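DUF1893 domain-containing protein (Thermotoga maritima, PDB 1VK9) is of unknown function but has a cytidine deaminase-like fold, is ADP-ribosylated and binds zinc ions. Local coordinates at residues L32-Y35 with S39-E42; A75-L80 with E138-I143; L99-E102 with S106-Y109. All blocks are in the same frame, centred on the assembly; numbering follows the deposited sequence.

Contact 1: residues L32-Y35 with S39-E42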
ATOM      1  N   LEU A  32      -3.424   8.383   2.615  1.00 35.34           N
ATOM      2  CA  LEU A  32      -3.912   7.052   2.251  1.00 33.78           C
ATOM      3  C   LEU A  32      -5.399   7.112   1.898  1.00 32.67           C
ATOM      4  O   LEU A  32      -6.176   7.816   2.535  1.00 34.78           O
ATOM      5  CB  LEU A  32      -3.692   6.070   3.398  1.00 33.41           C
ATOM      6  CG  LEU A  32      -4.044   4.584   3.256  1.00 36.08           C
ATOM      7  CD1 LEU A  32      -3.384   3.947   2.044  1.00 33.87           C
ATOM      8  CD2 LEU A  32      -3.645   3.825   4.516  1.00 35.42           C
ATOM      9  N   LEU A  33      -5.792   6.374   0.873  1.00 31.38           N
ATOM     10  CA  LEU A  33      -7.186   6.308   0.466  1.00 29.33           C
ATOM     11  C   LEU A  33      -7.483   4.920  -0.090  1.00 31.81           C
ATOM     12  O   LEU A  33      -6.667   4.379  -0.866  1.00 32.76           O
ATOM     13  CB  LEU A  33      -7.474   7.372  -0.592  1.00 26.78           C
ATOM     14  CG  LEU A  33      -8.792   7.289  -1.356  1.00 18.05           C
ATOM     15  CD1 LEU A  33      -9.947   7.655  -0.476  1.00 20.18           C
ATOM     16  CD2 LEU A  33      -8.742   8.219  -2.528  1.00 23.21           C
ATOM     17  N   ALA A  34      -8.613   4.329   0.317  1.00 30.48           N
ATOM     18  CA  ALA A  34      -9.142   3.166  -0.397  1.00 31.00           C
ATOM     19  C   ALA A  34     -10.466   3.551  -1.053  1.00 32.21           C
ATOM     20  O   ALA A  34     -11.325   4.180  -0.419  1.00 33.50           O
ATOM     21  CB  ALA A  34      -9.290   1.989   0.505  1.00 30.44           C
ATOM     22  N   TYR A  35     -10.606   3.199  -2.331  1.00 32.51           N
ATOM     23  CA  TYR A  35     -11.708   3.684  -3.167  1.00 33.18           C
ATOM     24  C   TYR A  35     -12.377   2.575  -4.007  1.00 35.85           C
ATOM     25  O   TYR A  35     -11.697   1.758  -4.646  1.00 36.96           O
ATOM     26  CB  TYR A  35     -11.201   4.807  -4.060  1.00 29.95           C
ATOM     27  CG  TYR A  35     -12.253   5.526  -4.879  1.00 30.58           C
ATOM     28  CD1 TYR A  35     -12.994   6.589  -4.340  1.00 29.17           C
ATOM     29  CD2 TYR A  35     -12.493   5.170  -6.206  1.00 28.11           C
ATOM     30  CE1 TYR A  35     -13.949   7.267  -5.102  1.00 25.78           C
ATOM     31  CE2 TYR A  35     -13.446   5.840  -6.972  1.00 30.21           C
ATOM     32  CZ  TYR A  35     -14.171   6.887  -6.413  1.00 29.97           C
ATOM     33  OH  TYR A  35     -15.107   7.546  -7.184  1.00 30.04           O
ATOM     34  N   SER A  39     -15.469   6.557  -1.633  1.00 34.18           N
ATOM     35  CA  SER A  39     -14.336   6.508  -0.709  1.00 32.78           C
ATOM     36  C   SER A  39     -14.654   5.612   0.508  1.00 32.49           C
ATOM     37  O   SER A  39     -15.648   5.841   1.188  1.00 32.94           O
ATOM     38  CB  SER A  39     -13.981   7.939  -0.284  1.00 31.35           C
ATOM     39  OG  SER A  39     -13.421   7.983   1.007  1.00 26.87           O
ATOM     40  N   ILE A  40     -13.834   4.594   0.784  1.00 30.59           N
ATOM     41  CA  ILE A  40     -14.146   3.699   1.916  1.00 28.62           C
ATOM     42  C   ILE A  40     -13.231   3.789   3.145  1.00 28.60           C
ATOM     43  O   ILE A  40     -13.606   3.337   4.243  1.00 26.58           O
ATOM     44  CB  ILE A  40     -14.329   2.235   1.467  1.00 27.77           C
ATOM     45  CG1 ILE A  40     -13.063   1.664   0.845  1.00 21.88           C
ATOM     46  CG2 ILE A  40     -15.526   2.119   0.526  1.00 32.38           C
ATOM     47  CD1 ILE A  40     -13.238   0.217   0.387  1.00 11.36           C
ATOM     48  N   PHE A  41     -12.051   4.374   2.943  1.00 28.96           N
ATOM     49  CA  PHE A  41     -11.099   4.680   4.007  1.00 29.63           C
ATOM     50  C   PHE A  41     -10.293   5.910   3.590  1.00 30.99           C
ATOM     51  O   PHE A  41      -9.777   5.980   2.477  1.00 33.21           O
ATOM     52  CB  PHE A  41     -10.150   3.495   4.280  1.00 30.68           C
ATOM     53  CG  PHE A  41      -9.185   3.745   5.413  1.00 33.27           C
ATOM     54  CD1 PHE A  41      -7.952   4.356   5.180  1.00 36.42           C
ATOM     55  CD2 PHE A  41      -9.524   3.416   6.719  1.00 32.65           C
ATOM     56  CE1 PHE A  41      -7.068   4.631   6.230  1.00 30.00           C
ATOM     57  CE2 PHE A  41      -8.639   3.674   7.775  1.00 31.52           C
ATOM     58  CZ  PHE A  41      -7.411   4.291   7.527  1.00 26.84           C
ATOM     59  N   GLU A  42     -10.178   6.869   4.498  1.00 31.49           N
ATOM     60  CA  GLU A  42      -9.440   8.108   4.270  1.00 30.72           C
ATOM     61  C   GLU A  42      -8.572   8.348   5.501  1.00 31.28           C
ATOM     62  O   GLU A  42      -9.071   8.252   6.640  1.00 30.93           O
ATOM     63  CB  GLU A  42     -10.412   9.295   4.081  1.00 29.12           C
ATOM     64  CG  GLU A  42     -11.074   9.364   2.712  1.00 30.30           C
ATOM     65  CD  GLU A  42     -11.995  10.564   2.529  1.00 40.49           C
ATOM     66  OE1 GLU A  42     -11.894  11.539   3.308  1.00 49.65           O
ATOM     67  OE2 GLU A  42     -12.823  10.543   1.589  1.00 41.45           O
TER
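Phe41 and Leu32 meet on one face of this antiparallel strand pair, whose axes run at 163° to each other. Leu32 CD2 comes obliquely to Phe41 CE1 at 3.9 Å, and Ala34 CB fits beside Phe41 CB on the same face. Leu54 of helix 49-57 touches both larger side chains. The other face carries Leu33, Tyr35, Ser39 and Glu42. Leu33 and Glu42 lie side by side, pointing the same way, with Leu33 CD1 against Glu42 CG at 3.8 Å. With CG turned anti to the carbonyl carbon (chi1 -77°), the extended Glu42 chain accepts a hydrogen bond from Ser39 OG at OE2, 2.7 Å away on the anti side. Glu42 OE1 forms a salt bridge with Lys28. Helix 15-27 packs on this side, against Leu33 and Tyr35. In the backbone, Ala34 N donates to Phe41 O over 3.0 Å, while Ala34 O takes Ile40 N at 2.8 Å and, weakly, Phe41 N. Ile40 CG1 packs at 3.8 Å from Ala34 CB. Ile40 and Phe41 thus both stand opposite Ala34, which makes this beta hairpin one with a classic beta bulge.

Contact 2: residues A75-L80 with E138-I143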
ATOM      1  N   ALA A  75       4.579  -1.118   3.997  1.00 34.70           N
ATOM      2  CA  ALA A  75       3.230  -0.870   3.453  1.00 30.62           C
ATOM      3  C   ALA A  75       2.873  -1.821   2.322  1.00 31.44           C
ATOM      4  O   ALA A  75       1.731  -2.290   2.227  1.00 32.46           O
ATOM      5  CB  ALA A  75       3.085   0.556   2.984  1.00 28.05           C
ATOM      6  N   ALA A  76       3.840  -2.106   1.451  1.00 31.17           N
ATOM      7  CA  ALA A  76       3.604  -3.056   0.362  1.00 30.02           C
ATOM      8  C   ALA A  76       3.091  -4.396   0.918  1.00 31.39           C
ATOM      9  O   ALA A  76       2.134  -4.957   0.392  1.00 33.30           O
ATOM     10  CB  ALA A  76       4.853  -3.256  -0.457  1.00 27.92           C
ATOM     11  N   SER A  77       3.698  -4.874   2.003  1.00 30.78           N
ATOM     12  CA  SER A  77       3.304  -6.132   2.615  1.00 30.50           C
ATOM     13  C   SER A  77       1.857  -6.095   3.086  1.00 31.57           C
ATOM     14  O   SER A  77       1.069  -7.007   2.795  1.00 32.42           O
ATOM     15  CB  SER A  77       4.230  -6.489   3.775  1.00 30.37           C
ATOM     16  OG  SER A  77       5.539  -6.751   3.306  1.00 30.78           O
ATOM     17  N   PHE A  78       1.499  -5.045   3.817  1.00 31.97           N
ATOM     18  CA  PHE A  78       0.122  -4.908   4.280  1.00 30.90           C
ATOM     19  C   PHE A  78      -0.835  -4.868   3.083  1.00 30.69           C
ATOM     20  O   PHE A  78      -1.800  -5.646   3.012  1.00 30.47           O
ATOM     21  CB  PHE A  78      -0.029  -3.665   5.138  1.00 29.68           C
ATOM     22  CG  PHE A  78       0.445  -3.847   6.545  1.00 29.64           C
ATOM     23  CD1 PHE A  78      -0.364  -4.455   7.492  1.00 30.20           C
ATOM     24  CD2 PHE A  78       1.691  -3.409   6.928  1.00 24.68           C
ATOM     25  CE1 PHE A  78       0.075  -4.628   8.784  1.00 26.39           C
ATOM     26  CE2 PHE A  78       2.127  -3.574   8.225  1.00 26.63           C
ATOM     27  CZ  PHE A  78       1.322  -4.190   9.148  1.00 26.91           C
ATOM     28  N   LEU A  79      -0.534  -3.993   2.131  1.00 29.15           N
ATOM     29  CA  LEU A  79      -1.380  -3.827   0.976  1.00 28.88           C
ATOM     30  C   LEU A  79      -1.473  -5.145   0.157  1.00 29.19           C
ATOM     31  O   LEU A  79      -2.566  -5.514  -0.284  1.00 29.79           O
ATOM     32  CB  LEU A  79      -0.917  -2.617   0.155  1.00 28.79           C
ATOM     33  CG  LEU A  79      -1.048  -1.237   0.835  1.00 30.07           C
ATOM     34  CD1 LEU A  79      -0.415  -0.113  -0.002  1.00 18.96           C
ATOM     35  CD2 LEU A  79      -2.498  -0.882   1.185  1.00 12.69           C
ATOM     36  N   LEU A  80      -0.357  -5.868   0.000  1.00 26.10           N
ATOM     37  CA  LEU A  80      -0.357  -7.127  -0.755  1.00 26.26           C
ATOM     38  C   LEU A  80      -1.316  -8.129  -0.133  1.00 28.35           C
ATOM     39  O   LEU A  80      -2.089  -8.799  -0.842  1.00 30.23           O
ATOM     40  CB  LEU A  80       1.030  -7.758  -0.820  1.00 23.32           C
ATOM     41  CG  LEU A  80       1.989  -7.261  -1.907  1.00 28.90           C
ATOM     42  CD1 LEU A  80       3.232  -8.125  -1.920  1.00 37.04           C
ATOM     43  CD2 LEU A  80       1.364  -7.254  -3.273  1.00 22.22           C
ATOM     44  N   GLU A 138       3.802 -11.814   5.064  1.00 33.18           N
ATOM     45  CA  GLU A 138       3.143 -12.184   6.310  1.00 32.09           C
ATOM     46  C   GLU A 138       4.085 -12.031   7.513  1.00 29.71           C
ATOM     47  O   GLU A 138       3.673 -11.504   8.521  1.00 30.55           O
ATOM     48  CB  GLU A 138       2.474 -13.591   6.228  1.00 35.00           C
ATOM     49  CG  GLU A 138       1.075 -13.695   6.873  1.00 36.55           C
ATOM     50  N   GLU A 139       5.345 -12.453   7.409  1.00 29.00           N
ATOM     51  CA  GLU A 139       6.304 -12.260   8.501  1.00 29.66           C
ATOM     52  C   GLU A 139       6.483 -10.755   8.761  1.00 30.64           C
ATOM     53  O   GLU A 139       6.560 -10.326   9.908  1.00 33.65           O
ATOM     54  CB  GLU A 139       7.662 -12.958   8.233  1.00 31.09           C
ATOM     55  CG  GLU A 139       7.864 -14.329   8.894  1.00 35.51           C
ATOM     56  N   ILE A 140       6.515  -9.955   7.701  1.00 29.09           N
ATOM     57  CA  ILE A 140       6.665  -8.509   7.822  1.00 26.65           C
ATOM     58  C   ILE A 140       5.513  -7.812   8.565  1.00 27.76           C
ATOM     59  O   ILE A 140       5.753  -7.075   9.518  1.00 29.19           O
ATOM     60  CB  ILE A 140       6.927  -7.900   6.426  1.00 27.85           C
ATOM     61  CG1 ILE A 140       8.316  -8.356   5.914  1.00 27.45           C
ATOM     62  CG2 ILE A 140       6.819  -6.389   6.454  1.00 18.64           C
ATOM     63  CD1 ILE A 140       8.689  -7.890   4.550  1.00 18.17           C
ATOM     64  N   ILE A 141       4.279  -8.038   8.120  1.00 27.65           N
ATOM     65  CA  ILE A 141       3.061  -7.635   8.821  1.00 26.85           C
ATOM     66  C   ILE A 141       3.129  -8.012  10.335  1.00 30.61           C
ATOM     67  O   ILE A 141       2.908  -7.184  11.215  1.00 33.21           O
ATOM     68  CB  ILE A 141       1.822  -8.318   8.126  1.00 24.74           C
ATOM     69  CG1 ILE A 141       1.494  -7.654   6.791  1.00 26.55           C
ATOM     70  CG2 ILE A 141       0.575  -8.267   8.995  1.00 22.00           C
ATOM     71  CD1 ILE A 141       0.789  -8.547   5.776  1.00 15.93           C
ATOM     72  N   ARG A 142       3.430  -9.265  10.636  1.00 31.11           N
ATOM     73  CA  ARG A 142       3.541  -9.690  12.017  1.00 32.17           C
ATOM     74  C   ARG A 142       4.567  -8.805  12.788  1.00 31.65           C
ATOM     75  O   ARG A 142       4.229  -8.236  13.818  1.00 34.02           O
ATOM     76  CB  ARG A 142       3.801 -11.217  12.096  1.00 30.84           C
ATOM     77  CG  ARG A 142       4.545 -11.734  13.383  1.00 51.84           C
ATOM     78  CD  ARG A 142       4.443 -13.274  13.661  1.00 65.31           C
ATOM     79  NE  ARG A 142       3.210 -13.829  13.092  1.00 75.42           N
ATOM     80  CZ  ARG A 142       3.101 -14.382  11.882  1.00 79.66           C
ATOM     81  NH1 ARG A 142       4.165 -14.495  11.092  1.00 83.43           N
ATOM     82  NH2 ARG A 142       1.922 -14.835  11.465  1.00 77.58           N
ATOM     83  N   ILE A 143       5.790  -8.648  12.291  1.00 31.25           N
ATOM     84  CA  ILE A 143       6.776  -7.866  13.031  1.00 30.55           C
ATOM     85  C   ILE A 143       6.382  -6.393  13.137  1.00 31.95           C
ATOM     86  O   ILE A 143       6.593  -5.783  14.188  1.00 33.79           O
ATOM     87  CB  ILE A 143       8.236  -8.036  12.490  1.00 30.89           C
ATOM     88  CG1 ILE A 143       9.248  -7.787  13.619  1.00 31.75           C
ATOM     89  CG2 ILE A 143       8.518  -7.082  11.344  1.00 24.43           C
ATOM     90  CD1 ILE A 143      10.723  -8.111  13.284  1.00 35.06           C
TER
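Ser77 OG, a buried hydroxyl, lies against Ile140 and hydrogen-bonds to the carbonyl oxygen of Lys73, one turn earlier in its own helix. With OG anti to its own carbonyl carbon and beside the backbone N (chi1 -66°), the hydroxyl is within reach of that carbonyl. The hydroxyl thus has its partner inside helix 73-82, and it makes no hydrogen bond to 138-143. Ile140 closes on it with two methyls: CG2 lies 3.4 Å from Ser77 OG, and CD1 lies 3.6 Å from the same oxygen. The next residue, Ile141, lies against helix 73-82, its CD1 at the Ser77 carbonyl oxygen and its CG1 over the Phe78 ring. The CD1 tip comes to 3.4 Å from Ser77 O, a carbon-oxygen contact. CG1 of Ile141 stands 3.8 Å from the centroid of the Phe78 ring and 14° off the ring normal, a CH-pi contact over the face. Its other branch, CG2, meets Phe78 CE1 at 3.7 Å toward the rim. The two side chains cross obliquely, and both branches of Ile141 meet the ring. No hydrogen bond links the two segments; steric fit and the apolar surfaces do the work. The segment axes approach to 8.6 Å and cross at -112°, a steep angle that confines the touching residues to Ser77, Phe78, Ile140 and Ile141. Around them the packing continues: Phe78 meets the ring of Phe55 edge-to-face and also touches Val51 and Val52. Helix 49-57 thereby joins the pair, its Phe55 also packing on Ile141, and Val144 and Leu145 extend the cover of Phe78 along helix 137-145.

Contact 3: residues L99-E102 with S106-Y109. With ZN (zinc ion), chain B.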
ATOM      1  N   LEU A  99       8.950  -6.200  -4.712  1.00 33.36           N
ATOM      2  CA  LEU A  99       8.068  -7.116  -4.001  1.00 33.18           C
ATOM      3  C   LEU A  99       6.758  -7.282  -4.733  1.00 34.36           C
ATOM      4  O   LEU A  99       6.297  -8.408  -4.947  1.00 36.25           O
ATOM      5  CB  LEU A  99       7.802  -6.638  -2.575  1.00 31.93           C
ATOM      6  CG  LEU A  99       7.080  -7.608  -1.635  1.00 28.63           C
ATOM      7  CD1 LEU A  99       7.859  -8.895  -1.415  1.00 19.38           C
ATOM      8  CD2 LEU A  99       6.880  -6.898  -0.316  1.00 32.80           C
HETATM    9  N   MSE A 100       6.168  -6.159  -5.124  1.00 32.27           N
HETATM   10  CA  MSE A 100       4.891  -6.188  -5.810  1.00 32.54           C
HETATM   11  C   MSE A 100       4.976  -6.852  -7.161  1.00 31.11           C
HETATM   12  O   MSE A 100       4.023  -7.518  -7.552  1.00 31.00           O
HETATM   13  CB  MSE A 100       4.338  -4.784  -5.927  1.00 35.98           C
HETATM   14  CG  MSE A 100       4.356  -4.130  -4.591  1.00 46.90           C
HETATM   15 SE   MSE A 100       2.782  -3.144  -4.175  1.00 72.58          SE
HETATM   16  CE  MSE A 100       3.205  -1.534  -5.142  1.00 64.15           C
ATOM     17  N   ASN A 101       6.108  -6.702  -7.859  1.00 27.95           N
ATOM     18  CA  ASN A 101       6.317  -7.492  -9.055  1.00 29.13           C
ATOM     19  C   ASN A 101       6.405  -8.981  -8.779  1.00 28.64           C
ATOM     20  O   ASN A 101       5.853  -9.764  -9.524  1.00 28.93           O
ATOM     21  CB  ASN A 101       7.513  -7.019  -9.880  1.00 32.22           C
ATOM     22  CG  ASN A 101       7.278  -5.649 -10.505  1.00 41.59           C
ATOM     23  OD1 ASN A 101       6.173  -5.344 -10.991  1.00 45.18           O
ATOM     24  ND2 ASN A 101       8.302  -4.791 -10.452  1.00 52.25           N
ATOM     25  N   GLU A 102       7.079  -9.380  -7.701  1.00 27.58           N
ATOM     26  CA  GLU A 102       7.197 -10.796  -7.392  1.00 24.28           C
ATOM     27  C   GLU A 102       5.782 -11.379  -7.209  1.00 25.49           C
ATOM     28  O   GLU A 102       5.517 -12.562  -7.532  1.00 23.93           O
ATOM     29  CB  GLU A 102       8.053 -10.991  -6.126  1.00 23.16           C
ATOM     30  CG  GLU A 102       8.170 -12.440  -5.649  1.00 22.23           C
ATOM     31  CD  GLU A 102       8.819 -12.607  -4.291  1.00 22.23           C
ATOM     32  OE1 GLU A 102       9.044 -11.615  -3.591  1.00 27.45           O
ATOM     33  OE2 GLU A 102       9.139 -13.748  -3.906  1.00 28.05           O
ATOM     34  N   SER A 106      -1.011  -5.416  -9.260  1.00 31.02           N
ATOM     35  CA  SER A 106      -1.089  -4.315 -10.217  1.00 28.47           C
ATOM     36  C   SER A 106      -0.860  -3.007  -9.491  1.00 29.23           C
ATOM     37  O   SER A 106      -1.496  -2.730  -8.473  1.00 29.33           O
ATOM     38  CB  SER A 106      -2.440  -4.300 -10.896  1.00 27.53           C
ATOM     39  OG  SER A 106      -2.653  -3.055 -11.497  1.00 23.39           O
ATOM     40  N   PHE A 107       0.075  -2.210  -9.986  1.00 29.72           N
ATOM     41  CA  PHE A 107       0.404  -0.981  -9.274  1.00 30.68           C
ATOM     42  C   PHE A 107       1.001   0.053 -10.235  1.00 29.54           C
ATOM     43  O   PHE A 107       1.438  -0.299 -11.309  1.00 30.17           O
ATOM     44  CB  PHE A 107       1.345  -1.276  -8.090  1.00 29.19           C
ATOM     45  CG  PHE A 107       2.751  -1.606  -8.510  1.00 35.88           C
ATOM     46  CD1 PHE A 107       3.095  -2.917  -8.851  1.00 37.07           C
ATOM     47  CD2 PHE A 107       3.724  -0.602  -8.589  1.00 30.07           C
ATOM     48  CE1 PHE A 107       4.395  -3.232  -9.270  1.00 43.96           C
ATOM     49  CE2 PHE A 107       5.016  -0.903  -9.007  1.00 41.60           C
ATOM     50  CZ  PHE A 107       5.362  -2.230  -9.348  1.00 39.86           C
ATOM     51  N   SER A 108       0.987   1.321  -9.846  1.00 27.39           N
ATOM     52  CA  SER A 108       1.569   2.375 -10.655  1.00 26.98           C
ATOM     53  C   SER A 108       2.192   3.360  -9.693  1.00 27.07           C
ATOM     54  O   SER A 108       1.846   3.339  -8.510  1.00 27.38           O
ATOM     55  CB  SER A 108       0.505   3.047 -11.536  1.00 24.97           C
ATOM     56  OG  SER A 108      -0.567   3.524 -10.749  1.00 23.40           O
ATOM     57  N   TYR A 109       3.108   4.203 -10.183  1.00 25.96           N
ATOM     58  CA  TYR A 109       3.815   5.138  -9.313  1.00 27.47           C
ATOM     59  C   TYR A 109       4.212   6.435 -10.012  1.00 30.07           C
ATOM     60  O   TYR A 109       4.297   6.481 -11.228  1.00 33.75           O
ATOM     61  CB  TYR A 109       5.036   4.478  -8.654  1.00 27.01           C
ATOM     62  CG  TYR A 109       6.086   3.913  -9.608  1.00 27.41           C
ATOM     63  CD1 TYR A 109       5.974   2.587 -10.070  1.00 27.54           C
ATOM     64  CD2 TYR A 109       7.192   4.681 -10.031  1.00 14.94           C
ATOM     65  CE1 TYR A 109       6.893   2.039 -10.941  1.00 19.21           C
ATOM     66  CE2 TYR A 109       8.138   4.133 -10.904  1.00 19.52           C
ATOM     67  CZ  TYR A 109       7.971   2.800 -11.346  1.00 30.44           C
ATOM     68  OH  TYR A 109       8.864   2.184 -12.185  1.00 36.97           O
TER
HETATM   69 ZN    ZN B 140      10.020 -12.608  -1.917  0.50 51.81          ZN
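From the last turn of helix 94-102 the chain turns back into an extended strand, bringing Met100 CA to 7.7 Å from Ser106 CA with no hydrogen bond between the two segments. This is the second half of a beta-alpha-beta crossover: strand 86-93 leads into the helix, and strand 107-109 returns parallel to strand 86-93. Phe107 carries the strand side of the contact. Its CG sits between the backbone N and the carbonyl carbon (chi1 73°), and the ring packs against Met100 and Asn101 of the helix. Met100, modelled as selenomethionine, crosses it obliquely along two parts of its side chain. Its CB packs against the ring atoms CD1 and CE1, at 3.7 Å from Phe107 CE1, and bends at chi2 and chi3 carry the terminal methyl back to the base of the ring, where CE lies 3.4 Å from Phe107 CG. The selenium stands 5.1 Å from the centroid of the Phe107 ring and 30° off the normal, an oblique Met-aromatic contact. Ile92 of strand 86-93 touches both side chains. Asn101, on the more exposed part of the helix, comes to the ring edge instead. Its OD1 lies near the ring plane, 3.3 Å from Phe107 CE1, with amide and ring planes 46° apart. Glu102 takes no part in this packing: its extended chain carries the carboxylate to a zinc ion, which it grips with both oxygens, OE1 at 2.2 Å and OE2 at 2.5 Å from the metal.

In the fold
Contact 2 is the buried one of the three, built from four buried residues where two helices cross. Contacts 1 and 3 are partly buried and both reach the mixed sheet, contact 1 with two strands and contact 3 with one, on opposite sides of the chain's centre. Contact 1 relies on backbone hydrogen bonds, whereas contacts 2 and 3 have no hydrogen bond between their segments and rest on side-chain packing, aliphatic groups on a ring in one and selenomethionine and an amide on a ring in the other. Contact 3 is nested in the loop closed by contact 2, and the two touch chiefly through Leu99, which packs on Ala76, Ser77 and Leu80. Helix 49-57 packs on both contact 1 and contact 2.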